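Long-range contacts in homoserine dehydrogenase (Staphylococcus aureus M1064, PDB 4PG7), which catalyses the NAD(P)-dependent interconversion of L-homoserine and L-aspartate semialdehyde, a step of the aspartic acid pathway: residues Val58-Leu63 with Leu88-Leu93; Ile171-Gly176 with Tyr305-Ala310; Asn390-Leu395 with Arg403-Ala408. One frame throughout, in Å; residues are numbered along the deposited sequence.

Contact 1: Val58-Leu63 with Leu88-Leu93; sequences VIKHIL and LNDDSL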
# COMPACT_ATOMS: atom_id res chain seq x y z
N VAL A 58 16.06 -25.35 -16.67
CA VAL A 58 16.32 -26.74 -16.31
C VAL A 58 16.70 -26.81 -14.85
O VAL A 58 17.71 -26.22 -14.41
CB VAL A 58 17.43 -27.37 -17.17
CG1 VAL A 58 17.66 -28.84 -16.81
CG2 VAL A 58 17.08 -27.27 -18.64
N ILE A 59 15.86 -27.50 -14.09
CA ILE A 59 16.13 -27.79 -12.70
C ILE A 59 17.05 -29.00 -12.68
O ILE A 59 16.60 -30.15 -12.77
CB ILE A 59 14.84 -28.07 -11.91
CG1 ILE A 59 13.89 -26.87 -12.01
CG2 ILE A 59 15.18 -28.36 -10.46
CD1 ILE A 59 12.53 -27.07 -11.37
N LYS A 60 18.34 -28.74 -12.57
CA LYS A 60 19.35 -29.79 -12.71
C LYS A 60 19.62 -30.54 -11.41
O LYS A 60 20.01 -31.70 -11.45
CB LYS A 60 20.66 -29.18 -13.23
CG LYS A 60 21.65 -30.24 -13.67
CD LYS A 60 22.78 -29.65 -14.49
CE LYS A 60 23.85 -30.71 -14.75
NZ LYS A 60 25.13 -30.06 -15.08
N HIS A 61 19.45 -29.87 -10.27
CA HIS A 61 19.66 -30.49 -8.96
C HIS A 61 18.63 -29.93 -7.96
O HIS A 61 18.30 -28.75 -7.99
CB HIS A 61 21.06 -30.18 -8.39
CG HIS A 61 22.20 -30.52 -9.30
ND1 HIS A 61 22.66 -31.80 -9.47
CD2 HIS A 61 23.01 -29.73 -10.05
CE1 HIS A 61 23.67 -31.81 -10.32
NE2 HIS A 61 23.90 -30.56 -10.69
N ILE A 62 18.18 -30.79 -7.06
CA ILE A 62 17.44 -30.37 -5.90
C ILE A 62 18.12 -30.93 -4.66
O ILE A 62 18.27 -32.13 -4.53
CB ILE A 62 15.96 -30.80 -5.96
CG1 ILE A 62 15.30 -30.26 -7.24
CG2 ILE A 62 15.22 -30.26 -4.75
CD1 ILE A 62 13.88 -30.73 -7.49
N LEU A 63 18.57 -30.04 -3.78
CA LEU A 63 19.11 -30.46 -2.50
C LEU A 63 17.96 -30.77 -1.55
O LEU A 63 17.07 -29.92 -1.33
CB LEU A 63 20.02 -29.39 -1.89
CG LEU A 63 20.71 -29.72 -0.56
CD1 LEU A 63 21.83 -30.73 -0.75
CD2 LEU A 63 21.28 -28.46 0.09
N LEU A 88 27.21 -26.69 -5.48
CA LEU A 88 28.09 -25.52 -5.44
C LEU A 88 29.28 -25.67 -6.40
O LEU A 88 29.81 -24.67 -6.88
CB LEU A 88 28.58 -25.25 -4.01
CG LEU A 88 27.49 -24.91 -2.99
CD1 LEU A 88 28.05 -24.87 -1.57
CD2 LEU A 88 26.81 -23.60 -3.33
N ASN A 89 29.69 -26.89 -6.69
CA ASN A 89 30.81 -27.11 -7.61
C ASN A 89 30.38 -27.30 -9.06
O ASN A 89 31.24 -27.53 -9.92
CB ASN A 89 31.64 -28.32 -7.14
CG ASN A 89 32.34 -28.06 -5.82
OD1 ASN A 89 32.50 -26.92 -5.40
ND2 ASN A 89 32.72 -29.13 -5.14
N ASP A 90 29.08 -27.22 -9.35
CA ASP A 90 28.61 -27.45 -10.72
C ASP A 90 28.71 -26.16 -11.51
O ASP A 90 27.84 -25.29 -11.39
CB ASP A 90 27.18 -27.99 -10.71
CG ASP A 90 26.71 -28.42 -12.10
OD1 ASP A 90 27.31 -28.00 -13.12
OD2 ASP A 90 25.75 -29.21 -12.18
N ASP A 91 29.75 -26.05 -12.34
CA ASP A 91 30.02 -24.81 -13.09
C ASP A 91 28.98 -24.54 -14.17
O ASP A 91 28.89 -23.41 -14.67
CB ASP A 91 31.40 -24.86 -13.76
CG ASP A 91 32.52 -24.91 -12.78
OD1 ASP A 91 33.48 -25.68 -13.02
OD2 ASP A 91 32.46 -24.16 -11.79
N SER A 92 28.18 -25.54 -14.51
CA SER A 92 27.12 -25.33 -15.48
C SER A 92 25.90 -24.62 -14.91
O SER A 92 25.02 -24.22 -15.66
CB SER A 92 26.67 -26.66 -16.09
OG SER A 92 25.81 -27.37 -15.21
N LEU A 93 25.82 -24.49 -13.59
CA LEU A 93 24.67 -23.82 -12.98
C LEU A 93 24.77 -22.31 -13.16
O LEU A 93 25.84 -21.72 -13.02
CB LEU A 93 24.55 -24.14 -11.50
CG LEU A 93 24.22 -25.59 -11.17
CD1 LEU A 93 24.08 -25.74 -9.67
CD2 LEU A 93 22.95 -26.08 -11.86

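Contact 2: Ile171-Gly176 with Tyr305-Ala310; sequences ISKFMG and YVIGDA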
# COMPACT_ATOMS: atom_id res chain seq x y z
N ILE A 171 12.13 8.16 4.39
CA ILE A 171 11.29 7.63 5.46
C ILE A 171 11.95 7.94 6.80
O ILE A 171 13.10 7.61 6.99
CB ILE A 171 11.11 6.11 5.31
CG1 ILE A 171 10.47 5.78 3.95
CG2 ILE A 171 10.26 5.56 6.45
CD1 ILE A 171 10.44 4.30 3.63
N SER A 172 11.23 8.56 7.71
CA SER A 172 11.73 8.82 9.06
C SER A 172 11.16 7.87 10.12
O SER A 172 11.74 7.70 11.19
CB SER A 172 11.42 10.26 9.45
OG SER A 172 10.03 10.45 9.62
N LYS A 173 10.01 7.27 9.83
CA LYS A 173 9.36 6.41 10.81
C LYS A 173 8.43 5.43 10.10
O LYS A 173 7.81 5.77 9.10
CB LYS A 173 8.58 7.26 11.83
CG LYS A 173 7.77 6.47 12.86
CD LYS A 173 7.15 7.41 13.89
CE LYS A 173 6.26 6.67 14.87
NZ LYS A 173 5.47 7.58 15.74
N PHE A 174 8.36 4.21 10.60
CA PHE A 174 7.29 3.30 10.21
C PHE A 174 6.69 2.65 11.43
O PHE A 174 7.36 2.46 12.43
CB PHE A 174 7.79 2.23 9.23
CG PHE A 174 8.74 1.23 9.83
CD1 PHE A 174 8.27 0.11 10.52
CD2 PHE A 174 10.10 1.37 9.68
CE1 PHE A 174 9.14 -0.81 11.08
CE2 PHE A 174 10.98 0.44 10.22
CZ PHE A 174 10.50 -0.64 10.93
N MET A 175 5.41 2.32 11.32
CA MET A 175 4.70 1.55 12.33
C MET A 175 3.93 0.48 11.60
O MET A 175 3.25 0.77 10.61
CB MET A 175 3.70 2.41 13.08
CG MET A 175 4.31 3.52 13.89
SD MET A 175 3.05 4.32 14.87
CE MET A 175 2.12 5.21 13.66
N GLY A 176 3.97 -0.75 12.11
CA GLY A 176 3.32 -1.82 11.44
C GLY A 176 2.65 -2.83 12.32
O GLY A 176 3.07 -3.05 13.47
N TYR A 305 2.59 1.35 7.95
CA TYR A 305 2.29 2.75 7.88
C TYR A 305 3.62 3.50 7.89
O TYR A 305 4.40 3.35 8.82
CB TYR A 305 1.49 3.15 9.10
CG TYR A 305 0.84 4.48 9.00
CD1 TYR A 305 -0.46 4.60 8.50
CD2 TYR A 305 1.49 5.62 9.44
CE1 TYR A 305 -1.08 5.83 8.40
CE2 TYR A 305 0.88 6.86 9.36
CZ TYR A 305 -0.40 6.96 8.83
OH TYR A 305 -0.98 8.20 8.76
N VAL A 306 3.82 4.35 6.89
CA VAL A 306 5.13 4.95 6.64
C VAL A 306 5.00 6.46 6.67
O VAL A 306 4.09 7.02 6.03
CB VAL A 306 5.68 4.48 5.29
CG1 VAL A 306 6.94 5.23 4.92
CG2 VAL A 306 5.93 2.99 5.32
N ILE A 307 5.89 7.10 7.43
CA ILE A 307 5.90 8.55 7.62
C ILE A 307 7.22 9.09 7.09
O ILE A 307 8.27 8.47 7.27
CB ILE A 307 5.74 8.88 9.11
CG1 ILE A 307 4.37 8.41 9.60
CG2 ILE A 307 5.93 10.38 9.38
CD1 ILE A 307 4.29 8.22 11.10
N GLY A 308 7.15 10.22 6.39
CA GLY A 308 8.34 10.83 5.80
C GLY A 308 8.28 12.34 5.66
O GLY A 308 7.22 12.96 5.80
N ASP A 309 9.45 12.93 5.42
CA ASP A 309 9.56 14.35 5.06
C ASP A 309 9.65 14.40 3.54
O ASP A 309 10.42 13.64 2.95
CB ASP A 309 10.81 14.97 5.68
N ALA A 310 8.87 15.26 2.87
CA ALA A 310 7.83 16.11 3.46
C ALA A 310 6.44 15.62 3.04
O ALA A 310 5.43 16.27 3.31
CB ALA A 310 8.03 17.56 3.03

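Contact 3: Asn390-Leu395 with Arg403-Ala408; sequences NFENEL and RSLRVA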
# COMPACT_ATOMS: atom_id res chain seq x y z
N ASN A 390 -8.12 12.73 42.82
CA ASN A 390 -6.87 12.88 43.54
C ASN A 390 -5.66 12.32 42.79
O ASN A 390 -4.60 12.92 42.79
CB ASN A 390 -6.96 12.18 44.89
CG ASN A 390 -5.70 12.34 45.68
OD1 ASN A 390 -5.33 13.45 46.04
ND2 ASN A 390 -5.02 11.23 45.96
N PHE A 391 -5.82 11.16 42.18
CA PHE A 391 -4.78 10.58 41.34
C PHE A 391 -4.43 11.53 40.19
O PHE A 391 -3.28 11.83 39.94
CB PHE A 391 -5.24 9.22 40.82
CG PHE A 391 -4.28 8.58 39.85
CD1 PHE A 391 -2.98 8.33 40.20
CD2 PHE A 391 -4.70 8.23 38.59
CE1 PHE A 391 -2.09 7.73 39.31
CE2 PHE A 391 -3.82 7.62 37.69
CZ PHE A 391 -2.52 7.39 38.06
N GLU A 392 -5.46 12.06 39.52
CA GLU A 392 -5.25 13.01 38.43
C GLU A 392 -4.51 14.28 38.89
O GLU A 392 -3.57 14.73 38.23
CB GLU A 392 -6.60 13.41 37.80
CG GLU A 392 -6.47 14.32 36.58
CD GLU A 392 -7.80 14.63 35.92
OE1 GLU A 392 -8.83 14.72 36.62
OE2 GLU A 392 -7.81 14.79 34.68
N ASN A 393 -4.93 14.84 40.02
CA ASN A 393 -4.27 16.01 40.57
C ASN A 393 -2.82 15.74 40.91
O ASN A 393 -1.97 16.57 40.60
CB ASN A 393 -4.98 16.50 41.84
CG ASN A 393 -6.34 17.10 41.56
OD1 ASN A 393 -6.62 17.58 40.45
ND2 ASN A 393 -7.20 17.09 42.57
N GLU A 394 -2.54 14.61 41.57
CA GLU A 394 -1.15 14.29 41.86
C GLU A 394 -0.32 14.17 40.58
O GLU A 394 0.81 14.66 40.53
CB GLU A 394 -0.94 13.04 42.72
CG GLU A 394 0.55 12.85 43.00
CD GLU A 394 0.86 12.03 44.23
OE1 GLU A 394 0.06 11.11 44.55
OE2 GLU A 394 1.93 12.29 44.86
N LEU A 395 -0.86 13.49 39.56
CA LEU A 395 -0.13 13.36 38.30
C LEU A 395 0.16 14.71 37.69
O LEU A 395 1.25 14.93 37.18
CB LEU A 395 -0.88 12.55 37.25
CG LEU A 395 -0.89 11.02 37.38
CD1 LEU A 395 -1.67 10.40 36.22
CD2 LEU A 395 0.54 10.49 37.43
N ARG A 403 1.29 17.69 26.91
CA ARG A 403 0.22 18.26 26.10
C ARG A 403 -1.16 17.97 26.70
O ARG A 403 -2.00 18.86 26.80
CB ARG A 403 0.34 17.73 24.68
N SER A 404 -1.41 16.74 27.14
CA SER A 404 -2.70 16.43 27.78
C SER A 404 -2.59 15.20 28.67
O SER A 404 -1.69 14.37 28.50
CB SER A 404 -3.77 16.19 26.73
OG SER A 404 -3.45 15.02 25.98
N LEU A 405 -3.56 15.09 29.58
CA LEU A 405 -3.67 14.01 30.54
C LEU A 405 -5.12 13.62 30.70
O LEU A 405 -5.97 14.47 30.93
CB LEU A 405 -3.15 14.48 31.87
CG LEU A 405 -3.41 13.62 33.11
CD1 LEU A 405 -2.68 12.29 33.05
CD2 LEU A 405 -2.98 14.42 34.32
N ARG A 406 -5.42 12.34 30.55
CA ARG A 406 -6.73 11.83 30.89
C ARG A 406 -6.57 10.58 31.73
O ARG A 406 -5.65 9.79 31.50
CB ARG A 406 -7.50 11.54 29.61
CG ARG A 406 -7.57 12.77 28.71
CD ARG A 406 -7.94 12.38 27.31
NE ARG A 406 -9.30 11.89 27.33
CZ ARG A 406 -9.72 10.82 26.68
NH1 ARG A 406 -8.88 10.09 25.95
NH2 ARG A 406 -10.98 10.48 26.81
N VAL A 407 -7.45 10.41 32.71
CA VAL A 407 -7.40 9.28 33.60
C VAL A 407 -8.70 8.49 33.51
O VAL A 407 -9.74 9.02 33.13
CB VAL A 407 -7.12 9.73 35.05
CG1 VAL A 407 -5.78 10.45 35.13
CG2 VAL A 407 -8.21 10.64 35.59
N ALA A 408 -8.63 7.21 33.84
CA ALA A 408 -9.78 6.34 33.81
C ALA A 408 -9.67 5.30 34.91
O ALA A 408 -8.56 4.93 35.32
CB ALA A 408 -9.86 5.62 32.48
O HOH W 1 -9.40 12.81 32.83

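Contact 1: Val58-Leu63 with Leu88-Leu93
At its ring edge the His61 imidazole meets Asp90 OD2, with the ring and carboxylate planes turned about 70° apart. The NE2-H lies in the ring plane and points at the anti lone pair of Asp90 OD2, 2.7 Å from NE2. Over one ring face, toward the rim, lies Lys60 CG, 3.7 Å above the plane, while Leu93 CD2 sits near that plane beside His61 CD2, 4.1 Å away. Asp90 OD2 also takes Lys60 NZ on the syn lone pair in a salt bridge of 3.1 Å between NZ and OD2, and NZ gives a further hydrogen bond to Ser92 OG at 2.8 Å. Asp90 OD1 accepts both the N-H and the hydroxyl of Ser92, which come from the same face of the carboxylate plane; the bond from Ser92 OG to OD1 measures 2.6 Å. The bond from Ser92 N makes an Asx turn inside a type I turn from Asp90 to Leu93. Strand 55-63 belongs to the NAD-binding domain, whose parallel sheet and strand order 3-2-1-4-5-6 are those of a Rossmann fold, and residues 88-93 run from the end of helix 84-88 into the loop before strand 95-98. Neighbours along a regular strand point to opposite sides, but the backbone of Lys60 leaves the extended conformation (psi -30°), and both Lys60 and His61 face the turn. Lysine suits its place because its extended chain, with CG anti to the backbone N (chi1 -168°), carries the ammonium to the partly exposed edge of the turn. Histidine, being buried, has work for both nitrogens: ND1 is hydrogen-bonded to His79 ND1. Two donors on OD2 and two on OD1 hold the Asp90 carboxylate against rotation, and the nearby ammonium probably favours its ionised form.

Contact 2: Ile171-Gly176 with Tyr305-Ala310
Strands 171-176 and 305-308 run antiparallel, 4.6 Å apart at the closest approach of their axes and 152° between directions, with the pairs Lys173-Ile307 and Met175-Tyr305 hydrogen-bonded and Phe174-Val306 non-hydrogen-bonded. Tyr305 and Met175 exchange two bonds, the shorter from Tyr305 N to Met175 O at 2.8 Å, and Ile307 N bonds to Lys173 O. At the other end Ile307 O accepts from Ser172 N at 3.0 Å and, weakly, from Lys173 N. Two residues thus face one, a classic beta bulge, which shifts the register by one residue. Beyond it Ile171 pairs with Gly308 at the usual spacing of a non-hydrogen-bonded pair, 4.4 Å between the two CA atoms, and the glycine brings no side chain against Ile171. Ile171 crosses Val306 obliquely: its CG1 and CG2 branches both rest against Val306 CG1, each 3.7 Å from it. Both strands belong to the homoserine dehydrogenase family region, in whose large mixed sheet strand 171-177 runs between strands 264-275 and 302-308, and helix 220-234 packs on the Ile171 and Phe174 side chains. At Phe174 a chi1 of 68° turns the ring off toward Thr229 and Ser230 of that helix; its CB remains near Val306 CG2. On the opposite face the extended Lys173 runs alongside Ile307, CD to CD1 4.1 Å, using its methylenes as an apolar flank and sending NZ on to a salt bridge with Glu444. Met175 CE approaches Tyr305 CD2 obliquely, at 4.3 Å. Tyrosine joins a broad packing surface, against Met175, Met315 and His292, to a hydroxyl that bonds to Asp313 OD2; it also packs on Tyr317 of the second subunit.

Contact 3: Asn390-Leu395 with Arg403-Ala408
Glu392 sets CG anti to its backbone N (chi1 -175°) and stays extended beyond, laying its methylenes across Val407 and alongside Leu405. Leu395, one turn further along the helix, instead has CG anti to the carbonyl carbon (chi1 -78°), and this brings CD1 to Leu405 CD1 at 3.8 Å, the two side chains crossing at about a right angle. Leu405 answers with its CD2 methyl, which lies 4.1 Å from Leu395 CB and 4.2 Å from Glu392 CG, close to the backbone of the helix. Val407 spreads both methyls against the same helix face: CG2 is 3.9 Å from Glu392 CB, while CG1 reaches toward the ring of Phe391 at CD2, 4.3 Å away. Leu395 CG in turn covers one face of that ring, offset toward the rim. Leu405 and Val407, alternate residues of one strand, point to the helix; Arg406 between them points away. Helix 388-398 thus packs on strand 404-411, in the beta-alpha-beta-beta-alpha-beta order of an ACT domain; the axes of 390-395 and 404-408 come within 9.0 Å and run roughly antiparallel. The Phe391 ring goes deeper, meeting the rings of Tyr415 and Tyr435. A water bridges the polar side of the contact, donating to Glu392 OE2 at 3.1 Å and accepting from Val407 N at the same distance. Glutamate suits this border position because its CB and CG are apolar enough to join the packing, while the carboxylate emerges where water can serve it. Branched aliphatic groups dominate the rest, and they bring surface rather than direction. The helix is therefore seated on the strand chiefly by hydrophobic burial and shape, with the shared water as the one polar tie between the two segments.

The three contacts follow one another along the chain. Contact 1, in the nucleotide-binding domain, stands apart: its centre is 42 Å from that of contact 2 and 67 Å from that of contact 3, both across the chain's centre. Contacts 2 and 3 are 31 Å apart between centres and about 14 Å between nearest atoms, and they involve strands of the same mixed sheet without touching. Strand 436-444 lies between them in that sheet; it carries Glu444, the partner of Lys173 in contact 2, and also Asp438 and Lys439, which with Arg246, Gly250 and Thr252 line the pocket of the bound lysine. None of the three contacts supplies a residue to that pocket.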